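Local coordinates for protein metalloregulator ScaR (Streptococcus gordonii, PDB 3HRS) that probably represses transcription in response to manganese, binding DNA as a homodimer of the DtxR/MntR family whose activity depends on transition metal ions, at residues D6-L11 / K66-L71; L50-D53 / G57-L60; E79-H84 / D113-Y118; L141-A146 / H188-E193; F161-Y166 / Q203-Q208. All blocks are in the same frame, centred on the assembly; numbering follows the deposited sequence.

Contact 1: D6-L11 / K66-L71; sequences DYLKCL and KLVSDL
Leu8, Val68 and Leu71 bring together two helices of a winged helix-turn-helix repressor: helix 4-13, which opens the DNA-binding domain, and the long helix 62-84, which runs on into the metal-binding and dimerisation domain. The two segments pass each other steeply, at a crossing angle of -103° with 9.7 Å between their axes, so the shared patch is compact, and the backbones come nearest at Lys9 and Val68. Leu8 contributes the largest single share. From helix 4-13 its side chain points into the other helix and meets that of Leu67 at about a right angle, the CD1 methyl of Leu8 lying 3.5 Å from CD1 of Leu67. The same Leu8 methyl also touches Val68. There CG1 of Val68 is anti to the backbone N (chi1 162°), which leaves CG2 beside that nitrogen and turned to the leucine, 4.0 Å from Leu8 CD1. Leu71, one turn further along, flanks the patch near Lys9, whose aliphatic root it meets while the rest of the lysine leads away. The lysine side chain is about 6 Å from that of Asp159, a zinc ligand in another structure of this protein, and about 5 Å from a bound sulfate. Elsewhere on helix 4-13, Tyr7 and Leu11 pack against helices 23-30 and 34-46. At the Leu71 end the junction narrows to a single methyl, with CD1 of Leu71 4.4 Å from both N and CB of Lys9.

Contact 2: L50-D53 / G57-L60; sequences LIKD and GYLL
Asp53 and Leu59 meet across a two-stranded antiparallel hairpin, the wing of the winged helix-turn-helix domain. Their side chains occupy one face of the ribbon together with Ile51. The Asp53 side chain slants across the two methyls of Leu59; its CB is 3.5 Å from Leu59 CD1, and CG, anti to the backbone N (chi1 177°), brings the carboxylate over the same methyls. Ile51 also meets Leu59 at a slant, its CG1 branch 4.2 Å from CB of Leu59, so a charged and an aliphatic residue share one leucine between them. On the reverse face Leu50 sits beside Leu60 and angles across to Tyr58, with CD2 of Leu50 4.2 Å from CB of Tyr58. The first bond of the Tyr58 side chain leads away from strand 50-53, yet its ring stays close, with Ile51 O near its edge and Lys52 CG approaching obliquely.

The backbone ladder sets which residues face each other. Ile51 and Leu59 form a hydrogen-bonded pair with two reciprocal bonds, N of Ile51 to O of Leu59 and N of Leu59 to O of Ile51, each 3.0 Å. Asp53 N bonds to Gly57 O at 2.9 Å, approaching from above the carbonyl plane, whereas the return bond from Gly57 N to Asp53 O is weak. Asp53 OD1 accepts from Ala56 N to close the turn.

Leu50 and Tyr58 lean on helix 34-46, while Leu60 lies against Leu8 of helix 4-13 and Leu65 of helix 62-84, which joins the wing to the helical body of the domain.

Contact 3: E79-H84 / D113-Y118; sequences EVFLVH and DQLLDY
Leu116 reaches from the end of helix 106-115 and presses its two methyl groups against successive residues of helix 62-84. One branch, CD1, lies by CG1 of Val80, where the two side chains run past each other in opposite directions. The other, CD2, comes to the edge of the Phe81 ring, in its plane, 4.0 Å from ring atom CD1; the two side chains cross at about a right angle. Leu116 thus fits against both Val80 and Phe81, and Leu115 adds a looser touch, its CD2 4.5 Å from Phe81 CE1.

Phe81 is placed by its first torsion, which holds CG anti to the backbone N (chi1 171°) and sends the ring along the side of the helix where both leucines arrive. Leu116 lies just where its helix ends, at a Schellman motif in which Asp117 has positive phi and Tyr118 N bonds back to Asp113 O.

Further out, the salt bridge of Asp113 with Arg73 ties helix 106-115 to an earlier turn of helix 62-84. The side chain of Val80 is about 4 Å from that of Cys122, which with Glu79 belongs to a zinc site observed in this protein but empty here. The contact also borders the dimer interface: Phe81 meets Phe81 and Phe108 of the second subunit, and Leu115 packs on that Phe81, so helices 62-84 and 106-115 join both within and between chains.

Contact 4: L141-A146 / H188-E193; sequences LTLEEA and HLYSLE
Leu143, Leu192 and Tyr190 form a buried, mainly apolar contact in the FeoA domain, whose small antiparallel sheet is of the SH3-like kind. Here the irregular segment 141-146 folds over one face of strand 189-194. Leu143 and Leu192 reach toward each other tip to tip, CD2 of Leu143 standing 3.8 Å from CD1 of Leu192. With CG anti to the backbone N (chi1 -176°), Leu143 carries its branched end out from the loop to the strand, where CD2 also lies 4.2 Å from CB of Tyr190.

Tyr190 points the same way from the strand and runs up to the backbone of the turn. Its outer ring atoms meet the main chain of Glu144, CE1 being 3.6 Å from Glu144 CA, and the hydroxyl lies by Glu144 CB. The carboxylate of Glu144 stands steeply to the ring, with 75° between the two planes. A type I turn from Leu143 to Ala146, closed by a bond from Ala146 N to Leu143 O, gives the loop the bend on which the ring rests.

The wider setting fits a hydrophobic interior: Leu143 and Leu192 both touch Leu201 of strand 197-201, and the Tyr190 ring meets Tyr183 edge-to-face. Glu144 finds its polar partner in Gln203 of helix 203-206, and the backbones of Glu144 and Ala206 are also linked. Cohesion between loop and strand therefore rests on leucine methyls and a tyrosine ring, while at the border one carboxylate oxygen, OE2 of Glu144, is bonded by the Gln203 amide.

Contact 5: F161-Y166 / Q203-Q208; sequences FDLLTY and QPIAQQ. With SO4 (sulfate ion), chain D.
Within the SH3-like FeoA domain, two short helical segments close up where Leu163 and Tyr166 of helix 161-168 meet Ile205 and Gln208. Asp159, a zinc ligand in another structure of this protein, comes just before helix 161-168, and its side chain is about 8 Å from that of Leu163. Leu163 and Tyr166 share a side of their helix because they are three residues apart, and in both CG is anti to the backbone N (chi1 179° and 170°), which extends each group toward segment 203-208.

Leu163 runs alongside Gln208 in the opposite direction, its CD2 methyl resting 3.7 Å from CB of the glutamine and also near the amide. CD1 of Leu163 lies by NE2 of Gln208 and more loosely by Ile205 CG2, so both stem and amide of the glutamine line the leucine. The closer touch of Ile205 is to the tyrosine: CG2 of Ile205 sits obliquely by the ring, 3.6 Å from CE2 of Tyr166, and the two side chains slant across each other. Gln208 is held by its own segment, since its NE2 bonds to Pro204 O at 2.8 Å, with the donor above the carbonyl plane.

At the start of helix 161-168, Phe161 O accepts from both N and OG1 of Thr165, and Phe161 N makes a weak 3.1 Å bond to O2 of a sulfate, probably taken up from the crystallisation liquor. The segments meet by van der Waals contact alone, while Gln208 NE2 spends its polarity on Pro204 O; the position of the sulfate suggests that the helix's amino end can receive an anion.

From the N terminus, contact 1 closes a loop from helix 4-13 to helix 62-84 that encloses most of the DNA-binding domain; contact 2, the wing, is nested inside it and touches it through leucines and Val68. Helix 62-84 then leads on to contact 3, which closes the next loop in series, within the dimerisation domain. In the FeoA domain, contact 4 joins the 141-146 loop to strand 189-194 and contact 5 joins helix 161-168 to helix 203-206. Their segments alternate along the chain, so the two loops cross, and they touch through Thr142 with Gln207 and Glu144 with Gln203. Contacts 3 and 5 approach to about 6 Å between nearest atoms without meeting.

Contact 1: D6-L11 / K66-L71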
# COMPACT_ATOMS: atom_id res chain seq x y z
N ASP A 6 8.58 -11.75 11.30
CA ASP A 6 9.00 -10.87 12.39
C ASP A 6 9.97 -11.59 13.30
O ASP A 6 10.78 -10.98 13.97
CB ASP A 6 7.81 -10.41 13.23
CG ASP A 6 6.84 -9.59 12.44
OD1 ASP A 6 5.63 -9.69 12.73
OD2 ASP A 6 7.28 -8.85 11.53
N TYR A 7 9.86 -12.90 13.33
CA TYR A 7 10.78 -13.68 14.12
C TYR A 7 12.14 -13.74 13.43
O TYR A 7 13.17 -13.52 14.06
CB TYR A 7 10.22 -15.08 14.35
CG TYR A 7 9.30 -15.21 15.54
CD1 TYR A 7 7.94 -15.04 15.41
CD2 TYR A 7 9.81 -15.52 16.79
CE1 TYR A 7 7.10 -15.17 16.50
CE2 TYR A 7 8.98 -15.65 17.88
CZ TYR A 7 7.63 -15.47 17.74
OH TYR A 7 6.81 -15.61 18.84
N LEU A 8 12.13 -14.04 12.13
CA LEU A 8 13.37 -14.19 11.37
C LEU A 8 14.15 -12.90 11.40
O LEU A 8 15.37 -12.93 11.48
CB LEU A 8 13.12 -14.57 9.91
CG LEU A 8 13.35 -16.02 9.50
CD1 LEU A 8 13.64 -16.05 8.01
CD2 LEU A 8 14.50 -16.68 10.27
N LYS A 9 13.45 -11.76 11.31
CA LYS A 9 14.14 -10.48 11.39
C LYS A 9 14.86 -10.45 12.73
O LYS A 9 16.09 -10.32 12.77
CB LYS A 9 13.16 -9.31 11.28
CG LYS A 9 13.75 -8.07 10.63
CD LYS A 9 14.38 -7.12 11.65
CE LYS A 9 13.37 -6.13 12.20
NZ LYS A 9 13.07 -4.96 11.30
N CYS A 10 14.10 -10.61 13.80
CA CYS A 10 14.65 -10.65 15.15
C CYS A 10 15.89 -11.56 15.24
O CYS A 10 17.01 -11.09 15.41
CB CYS A 10 13.56 -11.10 16.14
SG CYS A 10 14.18 -11.59 17.77
N LEU A 11 15.68 -12.85 15.11
CA LEU A 11 16.76 -13.81 15.12
C LEU A 11 17.93 -13.37 14.27
O LEU A 11 19.09 -13.65 14.59
CB LEU A 11 16.26 -15.14 14.58
CG LEU A 11 15.27 -15.75 15.55
CD1 LEU A 11 14.36 -16.70 14.83
CD2 LEU A 11 16.07 -16.45 16.63
N LYS A 66 17.59 -15.69 2.36
CA LYS A 66 16.92 -15.17 1.20
C LYS A 66 15.60 -14.50 1.62
O LYS A 66 15.20 -13.48 1.04
CB LYS A 66 16.69 -16.28 0.16
CG LYS A 66 17.80 -16.34 -0.91
CD LYS A 66 17.44 -17.36 -2.02
CE LYS A 66 18.44 -17.30 -3.18
NZ LYS A 66 19.80 -16.80 -2.74
N LEU A 67 14.97 -15.03 2.67
CA LEU A 67 13.71 -14.46 3.17
C LEU A 67 13.96 -13.17 3.89
O LEU A 67 13.25 -12.19 3.68
CB LEU A 67 13.06 -15.37 4.17
CG LEU A 67 11.55 -15.54 4.16
CD1 LEU A 67 11.14 -15.48 5.61
CD2 LEU A 67 10.80 -14.49 3.39
N VAL A 68 14.95 -13.19 4.78
CA VAL A 68 15.33 -12.01 5.55
C VAL A 68 15.53 -10.87 4.58
O VAL A 68 15.05 -9.77 4.81
CB VAL A 68 16.63 -12.25 6.37
CG1 VAL A 68 17.25 -10.91 6.81
CG2 VAL A 68 16.34 -13.11 7.60
N SER A 69 16.25 -11.15 3.50
CA SER A 69 16.52 -10.18 2.45
C SER A 69 15.23 -9.57 1.90
O SER A 69 15.08 -8.34 1.90
CB SER A 69 17.35 -10.85 1.35
OG SER A 69 17.53 -10.03 0.22
N ASP A 70 14.29 -10.39 1.46
CA ASP A 70 12.98 -9.85 1.07
C ASP A 70 12.35 -8.91 2.08
O ASP A 70 11.82 -7.87 1.71
CB ASP A 70 11.99 -10.96 0.77
CG ASP A 70 12.02 -11.38 -0.67
OD1 ASP A 70 10.97 -11.82 -1.17
OD2 ASP A 70 13.09 -11.28 -1.31
N LEU A 71 12.33 -9.32 3.35
CA LEU A 71 11.80 -8.50 4.43
C LEU A 71 12.43 -7.11 4.43
O LEU A 71 11.77 -6.09 4.61
CB LEU A 71 12.11 -9.16 5.76
CG LEU A 71 11.09 -10.22 6.11
CD1 LEU A 71 11.45 -10.81 7.46
CD2 LEU A 71 9.69 -9.60 6.09

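Contact 2: L50-D53 / G57-L60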
# COMPACT_ATOMS: atom_id res chain seq x y z
N LEU A 50 15.87 -22.08 9.52
CA LEU A 50 17.07 -22.18 10.35
C LEU A 50 17.29 -23.61 10.83
O LEU A 50 16.38 -24.44 10.75
CB LEU A 50 17.01 -21.18 11.51
CG LEU A 50 15.61 -20.84 12.00
CD1 LEU A 50 15.00 -22.07 12.57
CD2 LEU A 50 15.62 -19.72 13.03
N ILE A 51 18.50 -23.89 11.31
CA ILE A 51 18.81 -25.15 11.99
C ILE A 51 19.41 -24.89 13.39
O ILE A 51 19.99 -23.82 13.63
CB ILE A 51 19.87 -25.92 11.23
CG1 ILE A 51 21.19 -25.14 11.28
CG2 ILE A 51 19.39 -26.21 9.79
CD1 ILE A 51 22.20 -25.51 10.20
N LYS A 52 19.26 -25.83 14.31
CA LYS A 52 19.88 -25.68 15.64
C LYS A 52 21.41 -25.71 15.50
O LYS A 52 21.95 -26.35 14.61
CB LYS A 52 19.44 -26.79 16.60
CG LYS A 52 18.12 -26.54 17.34
CD LYS A 52 17.45 -27.86 17.71
CE LYS A 52 16.41 -27.71 18.83
NZ LYS A 52 17.04 -27.71 20.20
N ASP A 53 22.10 -25.01 16.38
CA ASP A 53 23.56 -25.10 16.40
C ASP A 53 24.07 -24.84 17.82
O ASP A 53 23.45 -24.08 18.56
CB ASP A 53 24.17 -24.12 15.40
CG ASP A 53 25.67 -24.13 15.43
OD1 ASP A 53 26.24 -23.17 16.02
OD2 ASP A 53 26.26 -25.09 14.89
N GLY A 57 23.16 -21.26 18.71
CA GLY A 57 21.76 -21.50 19.04
C GLY A 57 20.97 -21.84 17.80
O GLY A 57 20.48 -22.97 17.66
N TYR A 58 20.84 -20.87 16.90
CA TYR A 58 20.34 -21.16 15.56
C TYR A 58 21.22 -20.51 14.51
O TYR A 58 21.80 -19.46 14.76
CB TYR A 58 18.92 -20.66 15.39
CG TYR A 58 17.96 -21.11 16.45
CD1 TYR A 58 17.71 -20.33 17.56
CD2 TYR A 58 17.28 -22.31 16.33
CE1 TYR A 58 16.82 -20.73 18.53
CE2 TYR A 58 16.38 -22.71 17.30
CZ TYR A 58 16.15 -21.92 18.40
OH TYR A 58 15.26 -22.31 19.37
N LEU A 59 21.32 -21.16 13.36
CA LEU A 59 21.97 -20.58 12.19
C LEU A 59 20.92 -20.50 11.11
O LEU A 59 20.06 -21.38 11.02
CB LEU A 59 23.11 -21.47 11.68
CG LEU A 59 24.55 -21.41 12.20
CD1 LEU A 59 24.59 -21.08 13.66
CD2 LEU A 59 25.29 -22.74 11.92
N LEU A 60 20.98 -19.48 10.28
CA LEU A 60 20.03 -19.39 9.18
C LEU A 60 20.52 -20.14 7.95
O LEU A 60 21.73 -20.18 7.64
CB LEU A 60 19.70 -17.94 8.84
CG LEU A 60 18.67 -17.35 9.78
CD1 LEU A 60 19.29 -17.19 11.15
CD2 LEU A 60 18.16 -16.02 9.28

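Contact 3: E79-H84 / D113-Y118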
# COMPACT_ATOMS: atom_id res chain seq x y z
N GLU A 79 9.98 2.30 3.07
CA GLU A 79 10.50 3.44 3.81
C GLU A 79 10.85 4.54 2.83
O GLU A 79 10.30 5.62 2.92
CB GLU A 79 11.72 3.05 4.64
CG GLU A 79 12.39 4.22 5.32
CD GLU A 79 11.90 4.41 6.73
OE1 GLU A 79 12.26 5.44 7.35
OE2 GLU A 79 11.17 3.51 7.22
N VAL A 80 11.75 4.24 1.88
CA VAL A 80 12.14 5.18 0.83
C VAL A 80 10.95 5.77 0.10
O VAL A 80 10.94 6.95 -0.18
CB VAL A 80 13.00 4.53 -0.25
CG1 VAL A 80 13.11 5.46 -1.49
CG2 VAL A 80 14.38 4.19 0.30
N PHE A 81 9.95 4.97 -0.22
CA PHE A 81 8.80 5.53 -0.92
C PHE A 81 8.06 6.54 -0.03
O PHE A 81 7.79 7.64 -0.46
CB PHE A 81 7.84 4.44 -1.45
CG PHE A 81 6.53 4.98 -2.00
CD1 PHE A 81 6.48 5.56 -3.25
CD2 PHE A 81 5.35 4.86 -1.26
CE1 PHE A 81 5.26 6.03 -3.77
CE2 PHE A 81 4.13 5.32 -1.77
CZ PHE A 81 4.08 5.90 -3.02
N LEU A 82 7.76 6.17 1.20
CA LEU A 82 6.95 7.01 2.07
C LEU A 82 7.58 8.36 2.35
O LEU A 82 6.89 9.40 2.30
CB LEU A 82 6.63 6.31 3.39
CG LEU A 82 5.73 5.10 3.14
CD1 LEU A 82 5.17 4.58 4.45
CD2 LEU A 82 4.61 5.47 2.16
N VAL A 83 8.88 8.37 2.64
CA VAL A 83 9.49 9.64 2.99
C VAL A 83 9.83 10.49 1.78
O VAL A 83 9.52 11.68 1.77
CB VAL A 83 10.66 9.52 4.01
CG1 VAL A 83 11.02 8.09 4.26
CG2 VAL A 83 11.86 10.35 3.56
N HIS A 84 10.43 9.91 0.75
CA HIS A 84 10.74 10.69 -0.45
C HIS A 84 9.57 11.09 -1.37
O HIS A 84 9.58 12.15 -2.00
CB HIS A 84 11.80 10.00 -1.27
CG HIS A 84 13.14 10.04 -0.63
ND1 HIS A 84 14.30 9.74 -1.31
CD2 HIS A 84 13.51 10.37 0.63
CE1 HIS A 84 15.34 9.89 -0.50
NE2 HIS A 84 14.88 10.27 0.69
N ASP A 113 10.23 -0.76 -6.60
CA ASP A 113 11.68 -0.65 -6.72
C ASP A 113 12.02 0.10 -7.98
O ASP A 113 12.83 1.01 -7.98
CB ASP A 113 12.31 -2.05 -6.77
CG ASP A 113 13.82 -2.03 -6.59
OD1 ASP A 113 14.37 -1.08 -5.99
OD2 ASP A 113 14.45 -3.00 -7.04
N GLN A 114 11.37 -0.29 -9.07
CA GLN A 114 11.59 0.33 -10.35
C GLN A 114 11.17 1.80 -10.30
O GLN A 114 11.86 2.67 -10.83
CB GLN A 114 10.79 -0.40 -11.42
CG GLN A 114 11.11 0.14 -12.78
CD GLN A 114 10.50 -0.67 -13.90
OE1 GLN A 114 9.47 -1.33 -13.72
NE2 GLN A 114 11.13 -0.63 -15.07
N LEU A 115 10.02 2.06 -9.69
CA LEU A 115 9.51 3.42 -9.60
C LEU A 115 10.51 4.34 -8.90
O LEU A 115 10.69 5.49 -9.29
CB LEU A 115 8.21 3.44 -8.82
CG LEU A 115 7.66 4.84 -8.71
CD1 LEU A 115 7.54 5.36 -10.12
CD2 LEU A 115 6.31 4.85 -7.97
N LEU A 116 11.14 3.80 -7.86
CA LEU A 116 12.09 4.54 -7.04
C LEU A 116 13.46 4.59 -7.71
O LEU A 116 14.38 5.21 -7.19
CB LEU A 116 12.21 3.90 -5.66
CG LEU A 116 10.96 3.76 -4.80
CD1 LEU A 116 11.38 3.33 -3.41
CD2 LEU A 116 10.15 5.04 -4.72
N ASP A 117 13.58 3.96 -8.87
CA ASP A 117 14.82 3.97 -9.63
C ASP A 117 15.95 3.24 -8.91
O ASP A 117 17.09 3.70 -8.91
CB ASP A 117 15.26 5.39 -9.98
CG ASP A 117 16.27 5.43 -11.13
OD1 ASP A 117 16.49 4.39 -11.80
OD2 ASP A 117 16.85 6.52 -11.35
N TYR A 118 15.61 2.10 -8.31
CA TYR A 118 16.58 1.17 -7.74
C TYR A 118 17.54 1.78 -6.71
O TYR A 118 18.75 1.79 -6.93
CB TYR A 118 17.35 0.45 -8.84
CG TYR A 118 16.43 -0.10 -9.89
CD1 TYR A 118 16.22 0.59 -11.08
CD2 TYR A 118 15.75 -1.30 -9.70
CE1 TYR A 118 15.39 0.10 -12.05
CE2 TYR A 118 14.89 -1.80 -10.67
CZ TYR A 118 14.71 -1.09 -11.84
OH TYR A 118 13.86 -1.53 -12.84

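Contact 4: L141-A146 / H188-E193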
# COMPACT_ATOMS: atom_id res chain seq x y z
N LEU A 141 30.42 -0.69 10.68
CA LEU A 141 31.19 -0.16 11.81
C LEU A 141 30.37 0.68 12.79
O LEU A 141 29.96 1.81 12.49
CB LEU A 141 32.42 0.61 11.30
CG LEU A 141 33.50 1.09 12.28
CD1 LEU A 141 33.38 2.58 12.61
CD2 LEU A 141 33.52 0.26 13.56
N THR A 142 30.13 0.12 13.97
CA THR A 142 29.31 0.75 15.00
C THR A 142 30.13 1.73 15.85
O THR A 142 31.35 1.64 15.90
CB THR A 142 28.59 -0.30 15.89
OG1 THR A 142 27.65 0.35 16.76
CG2 THR A 142 29.56 -1.06 16.75
N LEU A 143 29.47 2.68 16.50
CA LEU A 143 30.19 3.67 17.28
C LEU A 143 30.99 2.99 18.38
O LEU A 143 32.18 3.28 18.58
CB LEU A 143 29.25 4.72 17.88
CG LEU A 143 29.93 5.87 18.64
CD1 LEU A 143 30.87 6.64 17.73
CD2 LEU A 143 28.93 6.83 19.32
N GLU A 144 30.35 2.07 19.10
CA GLU A 144 31.03 1.43 20.21
C GLU A 144 32.29 0.68 19.78
O GLU A 144 33.30 0.69 20.50
CB GLU A 144 30.09 0.51 21.00
CG GLU A 144 30.15 -0.95 20.58
CD GLU A 144 29.57 -1.86 21.65
OE1 GLU A 144 28.72 -2.72 21.31
OE2 GLU A 144 29.94 -1.70 22.83
N GLU A 145 32.26 0.04 18.62
CA GLU A 145 33.44 -0.65 18.13
C GLU A 145 34.26 0.23 17.19
O GLU A 145 34.86 -0.25 16.23
CB GLU A 145 33.10 -2.02 17.52
CG GLU A 145 32.42 -1.99 16.17
CD GLU A 145 31.61 -3.26 15.89
OE1 GLU A 145 30.74 -3.23 14.99
OE2 GLU A 145 31.83 -4.28 16.58
N ALA A 146 34.30 1.53 17.49
CA ALA A 146 35.10 2.47 16.72
C ALA A 146 36.42 2.76 17.42
O ALA A 146 36.44 3.30 18.53
CB ALA A 146 34.32 3.76 16.49
N HIS A 188 31.93 5.38 31.32
CA HIS A 188 31.10 4.45 30.57
C HIS A 188 30.35 5.18 29.46
O HIS A 188 29.33 4.70 28.99
CB HIS A 188 30.13 3.70 31.49
CG HIS A 188 30.63 2.36 31.94
ND1 HIS A 188 31.60 2.20 32.90
CD2 HIS A 188 30.27 1.11 31.56
CE1 HIS A 188 31.83 0.92 33.09
NE2 HIS A 188 31.04 0.23 32.29
N LEU A 189 30.88 6.33 29.05
CA LEU A 189 30.22 7.14 28.04
C LEU A 189 31.01 7.31 26.75
O LEU A 189 32.22 7.10 26.70
CB LEU A 189 29.88 8.53 28.60
CG LEU A 189 29.07 8.54 29.89
CD1 LEU A 189 28.81 9.97 30.33
CD2 LEU A 189 27.77 7.76 29.72
N TYR A 190 30.29 7.68 25.70
CA TYR A 190 30.92 8.06 24.45
C TYR A 190 30.70 9.55 24.25
O TYR A 190 29.60 10.07 24.43
CB TYR A 190 30.33 7.26 23.29
CG TYR A 190 30.63 5.78 23.38
CD1 TYR A 190 31.64 5.20 22.62
CD2 TYR A 190 29.91 4.96 24.24
CE1 TYR A 190 31.93 3.85 22.71
CE2 TYR A 190 30.18 3.61 24.33
CZ TYR A 190 31.19 3.05 23.57
OH TYR A 190 31.46 1.70 23.67
N SER A 191 31.78 10.25 23.91
CA SER A 191 31.72 11.69 23.72
C SER A 191 31.68 12.04 22.24
O SER A 191 32.49 11.56 21.44
CB SER A 191 32.93 12.35 24.40
OG SER A 191 33.17 11.79 25.68
N LEU A 192 30.71 12.87 21.86
CA LEU A 192 30.59 13.27 20.47
C LEU A 192 30.49 14.79 20.34
O LEU A 192 30.01 15.46 21.25
CB LEU A 192 29.36 12.62 19.81
CG LEU A 192 29.45 11.11 19.58
CD1 LEU A 192 28.13 10.53 19.10
CD2 LEU A 192 30.57 10.78 18.61
N GLU A 193 30.93 15.29 19.20
CA GLU A 193 30.85 16.71 18.88
C GLU A 193 29.94 16.91 17.67
O GLU A 193 30.40 16.92 16.52
CB GLU A 193 32.24 17.26 18.60
CG GLU A 193 32.35 18.77 18.61
CD GLU A 193 32.47 19.32 20.01
OE1 GLU A 193 32.76 20.52 20.16
OE2 GLU A 193 32.27 18.53 20.97

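Contact 5: F161-Y166 / Q203-Q208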
# COMPACT_ATOMS: atom_id res chain seq x y z
N PHE A 161 11.93 3.42 16.34
CA PHE A 161 11.21 4.68 16.49
C PHE A 161 11.63 5.47 17.73
O PHE A 161 11.55 6.71 17.76
CB PHE A 161 9.69 4.44 16.52
CG PHE A 161 8.90 5.66 16.90
CD1 PHE A 161 8.98 6.82 16.14
CD2 PHE A 161 8.08 5.66 18.02
CE1 PHE A 161 8.27 7.95 16.50
CE2 PHE A 161 7.37 6.79 18.37
CZ PHE A 161 7.46 7.94 17.61
N ASP A 162 12.05 4.75 18.76
CA ASP A 162 12.46 5.42 19.98
C ASP A 162 13.86 5.97 19.77
O ASP A 162 14.18 7.08 20.19
CB ASP A 162 12.38 4.48 21.18
CG ASP A 162 10.99 4.44 21.79
OD1 ASP A 162 10.76 3.60 22.69
OD2 ASP A 162 10.12 5.24 21.36
N LEU A 163 14.69 5.19 19.08
CA LEU A 163 16.03 5.64 18.77
C LEU A 163 15.97 6.87 17.88
O LEU A 163 16.64 7.85 18.16
CB LEU A 163 16.82 4.54 18.09
CG LEU A 163 18.24 4.89 17.68
CD1 LEU A 163 19.02 5.21 18.92
CD2 LEU A 163 18.89 3.73 16.93
N LEU A 164 15.16 6.81 16.82
CA LEU A 164 15.07 7.95 15.92
C LEU A 164 14.69 9.19 16.72
O LEU A 164 15.33 10.24 16.60
CB LEU A 164 14.08 7.71 14.79
CG LEU A 164 14.58 7.17 13.43
CD1 LEU A 164 15.92 6.48 13.50
CD2 LEU A 164 13.58 6.20 12.87
N THR A 165 13.65 9.05 17.53
CA THR A 165 13.15 10.17 18.34
C THR A 165 14.27 10.74 19.20
O THR A 165 14.45 11.96 19.29
CB THR A 165 11.91 9.76 19.18
OG1 THR A 165 10.76 9.64 18.34
CG2 THR A 165 11.60 10.80 20.22
N TYR A 166 15.04 9.86 19.82
CA TYR A 166 16.20 10.26 20.59
C TYR A 166 17.22 11.03 19.75
O TYR A 166 17.83 11.99 20.21
CB TYR A 166 16.87 9.03 21.21
CG TYR A 166 18.22 9.29 21.84
CD1 TYR A 166 18.33 9.90 23.09
CD2 TYR A 166 19.40 8.92 21.19
CE1 TYR A 166 19.56 10.13 23.67
CE2 TYR A 166 20.63 9.15 21.77
CZ TYR A 166 20.71 9.76 23.01
OH TYR A 166 21.93 9.99 23.57
N GLN A 203 26.36 3.18 26.23
CA GLN A 203 26.71 2.02 25.42
C GLN A 203 25.55 1.52 24.54
O GLN A 203 25.73 1.31 23.35
CB GLN A 203 27.24 0.90 26.31
CG GLN A 203 27.86 -0.27 25.56
CD GLN A 203 26.83 -1.27 25.05
OE1 GLN A 203 25.68 -1.29 25.50
NE2 GLN A 203 27.24 -2.11 24.10
N PRO A 204 24.36 1.33 25.12
CA PRO A 204 23.25 0.77 24.34
C PRO A 204 22.88 1.61 23.10
O PRO A 204 22.38 1.05 22.12
CB PRO A 204 22.08 0.76 25.34
CG PRO A 204 22.49 1.75 26.40
CD PRO A 204 23.96 1.53 26.52
N ILE A 205 23.14 2.92 23.14
CA ILE A 205 22.89 3.78 21.99
C ILE A 205 24.08 3.79 21.03
O ILE A 205 23.90 3.72 19.82
CB ILE A 205 22.59 5.23 22.42
CG1 ILE A 205 21.22 5.33 23.11
CG2 ILE A 205 22.63 6.16 21.23
CD1 ILE A 205 21.27 5.09 24.62
N ALA A 206 25.30 3.88 21.55
CA ALA A 206 26.48 3.91 20.69
C ALA A 206 26.53 2.65 19.85
O ALA A 206 27.13 2.61 18.77
CB ALA A 206 27.74 4.04 21.52
N GLN A 207 25.88 1.62 20.36
CA GLN A 207 25.83 0.30 19.77
C GLN A 207 24.96 0.31 18.51
O GLN A 207 25.08 -0.55 17.63
CB GLN A 207 25.23 -0.63 20.81
CG GLN A 207 25.44 -2.11 20.63
CD GLN A 207 24.57 -2.91 21.59
OE1 GLN A 207 24.76 -4.11 21.77
NE2 GLN A 207 23.61 -2.23 22.22
N GLN A 208 24.08 1.31 18.43
CA GLN A 208 23.02 1.36 17.42
C GLN A 208 23.27 2.40 16.34
O GLN A 208 22.43 2.62 15.48
CB GLN A 208 21.70 1.71 18.10
CG GLN A 208 21.00 0.56 18.77
CD GLN A 208 19.84 1.05 19.61
OE1 GLN A 208 18.68 0.79 19.30
NE2 GLN A 208 20.15 1.79 20.66
S SO4 D . 9.49 0.49 15.68
O1 SO4 D . 8.14 -0.03 15.54
O2 SO4 D . 9.52 1.83 15.10
O3 SO4 D . 9.85 0.51 17.10
O4 SO4 D . 10.44 -0.35 14.95